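Local coordinates for protein beta-mannosidase GH2 (Hypocrea lixii, PDB 4UOJ) that probably hydrolyses terminal beta-linked mannose residues at the non-reducing ends of mannosides, at residues 106-111 / 216-221; 323-328 / 341-346. One frame throughout, in Å; residues are numbered along the deposited sequence.

Overall arrangement
Both contacts pair antiparallel strands in the N-terminal part of the chain, ahead of the mixed sheet whose run of parallel strands belongs to the presumed catalytic barrel. Contact 1 closes first: strands 103-109 and 215-221 lie at the centre of a four-stranded sheet in the galactose-binding-like domain. Contact 2 follows in the family 2 immunoglobulin-like domain, where strands 324-331 and 340-346 form a hairpin at one margin of another four-stranded sheet. The centres of contact 1 and contact 2 are about 22 Å apart, and their nearest atoms about 9 Å apart. Strand 227-237 links them: its side chains reach Val108 and Val218 in contact 1, and Ser342, Arg344 and Val346 in contact 2.

Contact 1: 106-111 / 216-221; sequences WLVFDG and RIVQLS
Val108 and Val218 press together at the close-packed heart of this strand pair, CG2 of Val108 lying 3.9 Å from CG2 of Val218. In both valines this methyl stands beside the backbone N, and Tyr227 packs against the two residues from strand 227-237. Two pairs of backbone bonds hold the strands in antiparallel register. At one pair, Trp106 N donates to Val218 O at 2.7 Å, and Val218 N donates to Trp106 O; the other couples Val108 with Arg216, and there the bond from Arg216 N is the more bent, at 132°. Between them the non-hydrogen-bonded pair Leu107 and Ile217 points to the other face of the sheet, their side chains running alongside each other, with CD2 of Leu107 3.9 Å from CG1 of Ile217. These are the two inner strands of a four-stranded sheet in the galactose-binding-like domain: strand 29-32 flanks 215-221, and 135-138 flanks 103-109. Trp106 at one end, and Asp110 and Arg216 at the other, are partly exposed, whereas both valines, Leu107 and Ile217 are buried. Trp106 meets Leu220 obliquely through the pyrrole part of its ring, CD1 of Trp106 being 3.9 Å from CD1 of Leu220. Past the last strand pair a salt bridge takes over. Arg216 bends at chi2 and chi3, which carries its guanidinium back over Val108 to the Asp110 carboxylate. NH2 of Arg216 lies 2.5 Å from OD1 of Asp110, so short that the exact length is doubtful, while the NH1 to OD2 bond is weak; the two flat groups are turned 34° from each other. Gln134 also donates to Asp110 OD1, and Arg216 NE bonds weakly to the Tyr227 hydroxyl.

Contact 2: 323-328 / 341-346; sequences LYNITV and VSQRRV. With NAG (2-acetamido-2-deoxy-beta-D-glucopyranose), chain S.
A beta hairpin carrying an N-linked sugar sets Asn325 across from Arg345 as a non-hydrogen-bonded pair, with OD1 of Asn325 3.3 Å from CG of Arg345. The other branch of that amide, ND2, is bonded covalently to C1 of the N-acetylglucosamine. Gln343, one pair further along the same face, reaches the sugar from the opposite strand: its NE2 donates to the ring oxygen O5 at 3.1 Å and, weakly, to O6 at 3.3 Å. The Gln343 side chain sets out with CG anti to the backbone N (chi1 -160°) and then bends at chi2, which swings the amide toward the glycan while CG of Gln343 rests 3.3 Å from OG1 of Thr327. An alanine in place of Gln343 would remove both bonds to the sugar, which would probably be left freer to turn about its asparagine link, and Thr327 OG1 would probably lose its contact with CG. Beyond Asn325, Leu323 lays CD1 over one face of the Arg345 guanidinium, 3.6 Å from NE, while NH2 of Arg345 forms a salt bridge with Glu438. The hairpin joins strands 324-331 and 340-346 at the margin of a sheet in the immunoglobulin-like domain of family 2, with strand 269-276 beside the first. Six backbone bonds tie it, in pairs at Tyr324 with Val346, Ile326 with Arg344 and Val328 with Ser342. Ile326, Val328, Ser342, Arg344 and Val346 point to the other face, where side chains of strands 227-237 and 252-261 meet them. CG2 of Ile326 crosses to CG1 of Val346 at 3.8 Å. Ser342 turns its hydroxyl to Thr231, and Arg344 folds back along its own strand, NH1 bonding Gln343 O at 2.8 Å from above the carbonyl plane.

Contact 1: 106-111 / 216-221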
loop_
_atom_site.group_PDB
_atom_site.type_symbol
_atom_site.label_atom_id
_atom_site.label_comp_id
_atom_site.label_asym_id
_atom_site.label_seq_id
_atom_site.Cartn_x
_atom_site.Cartn_y
_atom_site.Cartn_z
ATOM N N TRP A 106 12.846 -25.080 22.334
ATOM C CA TRP A 106 11.666 -24.396 21.797
ATOM C C TRP A 106 11.647 -24.290 20.271
ATOM O O TRP A 106 12.632 -23.875 19.667
ATOM C CB TRP A 106 11.573 -22.976 22.372
ATOM C CG TRP A 106 11.201 -22.906 23.811
ATOM C CD1 TRP A 106 12.044 -22.943 24.873
ATOM C CD2 TRP A 106 9.887 -22.741 24.343
ATOM N NE1 TRP A 106 11.339 -22.826 26.038
ATOM C CE2 TRP A 106 10.008 -22.699 25.744
ATOM C CE3 TRP A 106 8.613 -22.633 23.770
ATOM C CZ2 TRP A 106 8.896 -22.565 26.596
ATOM C CZ3 TRP A 106 7.513 -22.491 24.606
ATOM C CH2 TRP A 106 7.661 -22.459 26.007
ATOM N N LEU A 107 10.496 -24.594 19.662
ATOM C CA LEU A 107 10.275 -24.334 18.243
ATOM C C LEU A 107 9.639 -22.946 18.185
ATOM O O LEU A 107 8.635 -22.713 18.863
ATOM C CB LEU A 107 9.336 -25.364 17.590
ATOM C CG LEU A 107 9.744 -26.840 17.575
ATOM C CD1 LEU A 107 8.633 -27.666 16.973
ATOM C CD2 LEU A 107 11.041 -27.078 16.805
ATOM N N VAL A 108 10.263 -22.018 17.434
ATOM C CA VAL A 108 9.748 -20.654 17.263
ATOM C C VAL A 108 9.500 -20.400 15.768
ATOM O O VAL A 108 10.427 -20.461 14.971
ATOM C CB VAL A 108 10.631 -19.536 17.903
ATOM C CG1 VAL A 108 9.940 -18.182 17.815
ATOM C CG2 VAL A 108 10.966 -19.838 19.360
ATOM N N PHE A 109 8.235 -20.105 15.425
ATOM C CA PHE A 109 7.789 -19.844 14.071
ATOM C C PHE A 109 7.234 -18.434 13.962
ATOM O O PHE A 109 6.238 -18.127 14.631
ATOM C CB PHE A 109 6.702 -20.855 13.649
ATOM C CG PHE A 109 7.123 -22.302 13.697
ATOM C CD1 PHE A 109 7.959 -22.832 12.732
ATOM C CD2 PHE A 109 6.634 -23.138 14.676
ATOM C CE1 PHE A 109 8.328 -24.162 12.766
ATOM C CE2 PHE A 109 6.995 -24.472 14.716
ATOM C CZ PHE A 109 7.847 -24.979 13.762
ATOM N N ASP A 110 7.853 -17.593 13.100
ATOM C CA ASP A 110 7.390 -16.215 12.891
ATOM C C ASP A 110 6.177 -16.159 11.962
ATOM O O ASP A 110 5.506 -15.120 11.868
ATOM C CB ASP A 110 8.523 -15.293 12.401
ATOM C CG ASP A 110 9.685 -15.138 13.394
ATOM O OD1 ASP A 110 9.505 -15.475 14.569
ATOM O OD2 ASP A 110 10.778 -14.677 12.996
ATOM N N GLY A 111 5.883 -17.286 11.316
ATOM C CA GLY A 111 4.743 -17.402 10.430
ATOM C C GLY A 111 4.585 -18.761 9.784
ATOM O O GLY A 111 5.522 -19.294 9.154
ATOM N N ARG A 216 12.964 -21.064 13.724
ATOM C CA ARG A 216 14.134 -21.217 14.570
ATOM C C ARG A 216 13.894 -22.334 15.537
ATOM O O ARG A 216 12.783 -22.543 15.952
ATOM C CB ARG A 216 14.181 -19.985 15.469
ATOM C CG ARG A 216 15.423 -19.145 15.473
ATOM C CD ARG A 216 15.141 -17.659 15.271
ATOM N NE ARG A 216 13.768 -17.311 15.521
ATOM C CZ ARG A 216 12.909 -16.895 14.614
ATOM N NH1 ARG A 216 13.242 -16.752 13.378
ATOM N NH2 ARG A 216 11.690 -16.614 14.980
ATOM N N ILE A 217 14.962 -22.969 15.992
ATOM C CA ILE A 217 14.917 -23.792 17.183
ATOM C C ILE A 217 15.778 -23.136 18.219
ATOM O O ILE A 217 16.881 -22.740 17.928
ATOM C CB ILE A 217 15.455 -25.183 16.971
ATOM C CG1 ILE A 217 14.652 -25.897 15.920
ATOM C CG2 ILE A 217 15.357 -25.969 18.254
ATOM C CD1 ILE A 217 15.041 -27.341 15.739
ATOM N N VAL A 218 15.248 -23.003 19.426
ATOM C CA VAL A 218 15.919 -22.257 20.487
ATOM C C VAL A 218 16.156 -23.183 21.672
ATOM O O VAL A 218 15.202 -23.768 22.210
ATOM C CB VAL A 218 15.119 -20.995 20.913
ATOM C CG1 VAL A 218 15.872 -20.208 21.982
ATOM C CG2 VAL A 218 14.819 -20.094 19.726
ATOM N N GLN A 219 17.419 -23.313 22.085
ATOM C CA GLN A 219 17.778 -24.116 23.257
ATOM C C GLN A 219 18.284 -23.183 24.342
ATOM O O GLN A 219 19.270 -22.481 24.157
ATOM C CB GLN A 219 18.781 -25.236 22.929
ATOM C CG GLN A 219 18.107 -26.500 22.425
ATOM C CD GLN A 219 18.988 -27.724 22.489
ATOM O OE1 GLN A 219 20.160 -27.686 22.129
ATOM N NE2 GLN A 219 18.422 -28.844 22.917
ATOM N N LEU A 220 17.550 -23.143 25.451
ATOM C CA LEU A 220 17.863 -22.297 26.601
ATOM C C LEU A 220 18.372 -23.139 27.780
ATOM O O LEU A 220 17.778 -24.174 28.103
ATOM C CB LEU A 220 16.611 -21.510 27.034
ATOM C CG LEU A 220 15.903 -20.678 25.961
ATOM C CD1 LEU A 220 14.489 -20.348 26.403
ATOM C CD2 LEU A 220 16.683 -19.407 25.656
ATOM N N SER A 221 19.449 -22.673 28.429
ATOM C CA SER A 221 20.003 -23.305 29.619
ATOM C C SER A 221 19.500 -22.614 30.885
ATOM O O SER A 221 19.308 -21.397 30.872
ATOM C CB SER A 221 21.521 -23.257 29.592
ATOM O OG SER A 221 22.054 -23.983 28.508
#

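Contact 2: 323-328 / 341-346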
loop_
_atom_site.group_PDB
_atom_site.type_symbol
_atom_site.label_atom_id
_atom_site.label_comp_id
_atom_site.label_asym_id
_atom_site.label_seq_id
_atom_site.Cartn_x
_atom_site.Cartn_y
_atom_site.Cartn_z
ATOM N N LEU A 323 16.408 8.778 12.617
ATOM C CA LEU A 323 16.176 7.513 13.287
ATOM C C LEU A 323 17.232 7.281 14.357
ATOM O O LEU A 323 18.295 7.894 14.331
ATOM C CB LEU A 323 16.096 6.332 12.280
ATOM C CG LEU A 323 14.887 6.334 11.318
ATOM C CD1 LEU A 323 15.106 5.354 10.186
ATOM C CD2 LEU A 323 13.573 6.047 12.021
ATOM N N TYR A 324 16.892 6.431 15.327
ATOM C CA TYR A 324 17.756 6.101 16.457
ATOM C C TYR A 324 17.721 4.612 16.698
ATOM O O TYR A 324 16.695 3.980 16.494
ATOM C CB TYR A 324 17.314 6.840 17.730
ATOM C CG TYR A 324 17.551 8.336 17.713
ATOM C CD1 TYR A 324 18.741 8.881 18.189
ATOM C CD2 TYR A 324 16.574 9.210 17.251
ATOM C CE1 TYR A 324 18.958 10.255 18.177
ATOM C CE2 TYR A 324 16.774 10.587 17.248
ATOM C CZ TYR A 324 17.968 11.107 17.706
ATOM O OH TYR A 324 18.165 12.465 17.704
ATOM N N ASN A 325 18.852 4.064 17.129
ATOM C CA ASN A 325 18.950 2.652 17.485
ATOM C C ASN A 325 18.868 2.494 18.990
ATOM O O ASN A 325 19.762 2.924 19.715
ATOM C CB ASN A 325 20.249 2.034 16.955
ATOM C CG ASN A 325 20.128 1.553 15.521
ATOM O OD1 ASN A 325 19.281 2.009 14.763
ATOM N ND2 ASN A 325 20.988 0.632 15.143
ATOM N N ILE A 326 17.802 1.858 19.458
ATOM C CA ILE A 326 17.586 1.624 20.891
ATOM C C ILE A 326 17.904 0.172 21.240
ATOM O O ILE A 326 17.379 -0.746 20.616
ATOM C CB ILE A 326 16.188 2.084 21.398
ATOM C CG1 ILE A 326 16.022 1.808 22.908
ATOM C CG2 ILE A 326 15.052 1.454 20.587
ATOM C CD1 ILE A 326 14.825 2.447 23.592
ATOM N N THR A 327 18.784 -0.020 22.223
ATOM C CA THR A 327 19.165 -1.344 22.685
ATOM C C THR A 327 18.735 -1.438 24.133
ATOM O O THR A 327 19.219 -0.676 24.963
ATOM C CB THR A 327 20.666 -1.609 22.444
ATOM O OG1 THR A 327 20.972 -1.346 21.071
ATOM C CG2 THR A 327 21.068 -3.049 22.772
ATOM N N VAL A 328 17.784 -2.340 24.416
ATOM C CA VAL A 328 17.243 -2.554 25.752
ATOM C C VAL A 328 17.915 -3.778 26.337
ATOM O O VAL A 328 17.900 -4.837 25.714
ATOM C CB VAL A 328 15.701 -2.702 25.761
ATOM C CG1 VAL A 328 15.157 -2.688 27.186
ATOM C CG2 VAL A 328 15.026 -1.614 24.924
ATOM N N VAL A 341 18.674 -9.125 25.647
ATOM C CA VAL A 341 19.055 -7.919 24.907
ATOM C C VAL A 341 18.202 -7.827 23.638
ATOM O O VAL A 341 18.154 -8.772 22.853
ATOM C CB VAL A 341 20.576 -7.897 24.590
ATOM C CG1 VAL A 341 20.968 -6.638 23.828
ATOM C CG2 VAL A 341 21.421 -8.022 25.861
ATOM N N SER A 342 17.511 -6.700 23.448
ATOM C CA SER A 342 16.702 -6.461 22.236
ATOM C C SER A 342 17.014 -5.111 21.595
ATOM O O SER A 342 17.117 -4.098 22.291
ATOM C CB SER A 342 15.209 -6.563 22.531
ATOM O OG SER A 342 14.471 -6.484 21.321
ATOM N N GLN A 343 17.123 -5.100 20.275
ATOM C CA GLN A 343 17.393 -3.884 19.539
ATOM C C GLN A 343 16.348 -3.553 18.473
ATOM O O GLN A 343 15.908 -4.392 17.734
ATOM C CB GLN A 343 18.748 -3.960 18.873
ATOM C CG GLN A 343 19.258 -2.593 18.529
ATOM C CD GLN A 343 19.685 -2.454 17.093
ATOM O OE1 GLN A 343 20.830 -2.762 16.754
ATOM N NE2 GLN A 343 18.780 -1.957 16.242
ATOM N N ARG A 344 16.001 -2.288 18.392
ATOM C CA ARG A 344 15.051 -1.778 17.396
ATOM C C ARG A 344 15.504 -0.410 16.913
ATOM O O ARG A 344 16.135 0.326 17.651
ATOM C CB ARG A 344 13.618 -1.678 17.951
ATOM C CG ARG A 344 12.930 -3.005 18.271
ATOM C CD ARG A 344 12.663 -3.860 17.049
ATOM N NE ARG A 344 11.952 -5.111 17.371
ATOM C CZ ARG A 344 12.546 -6.246 17.732
ATOM N NH1 ARG A 344 13.860 -6.292 17.859
ATOM N NH2 ARG A 344 11.833 -7.331 17.988
ATOM N N ARG A 345 15.178 -0.076 15.664
ATOM C CA ARG A 345 15.413 1.242 15.103
ATOM C C ARG A 345 14.072 2.006 15.210
ATOM O O ARG A 345 13.020 1.537 14.755
ATOM C CB ARG A 345 15.927 1.150 13.662
ATOM C CG ARG A 345 16.444 2.484 13.131
ATOM C CD ARG A 345 17.116 2.362 11.784
ATOM N NE ARG A 345 16.162 2.007 10.752
ATOM C CZ ARG A 345 16.465 1.850 9.475
ATOM N NH1 ARG A 345 17.708 2.033 9.062
ATOM N NH2 ARG A 345 15.520 1.529 8.606
ATOM N N VAL A 346 14.127 3.152 15.883
ATOM C CA VAL A 346 12.963 3.981 16.203
ATOM C C VAL A 346 13.124 5.426 15.741
ATOM O O VAL A 346 14.219 5.872 15.420
ATOM C CB VAL A 346 12.680 3.966 17.736
ATOM C CG1 VAL A 346 12.293 2.577 18.208
ATOM C CG2 VAL A 346 13.886 4.471 18.541
HETATM C C1 NAG S . 21.108 0.372 13.784
HETATM C C2 NAG S . 22.453 0.021 13.163
HETATM C C3 NAG S . 22.256 -0.525 11.759
HETATM C C4 NAG S . 21.221 -1.646 11.751
HETATM C C5 NAG S . 19.936 -1.206 12.434
HETATM C C6 NAG S . 18.943 -2.374 12.491
HETATM C C7 NAG S . 24.085 1.538 14.111
HETATM C C8 NAG S . 24.931 2.765 13.914
HETATM N N2 NAG S . 23.283 1.212 13.084
HETATM O O3 NAG S . 23.531 -1.007 11.290
HETATM O O4 NAG S . 20.937 -2.014 10.394
HETATM O O5 NAG S . 20.250 -0.778 13.764
HETATM O O6 NAG S . 17.741 -1.917 13.128
HETATM O O7 NAG S . 24.118 0.882 15.168
#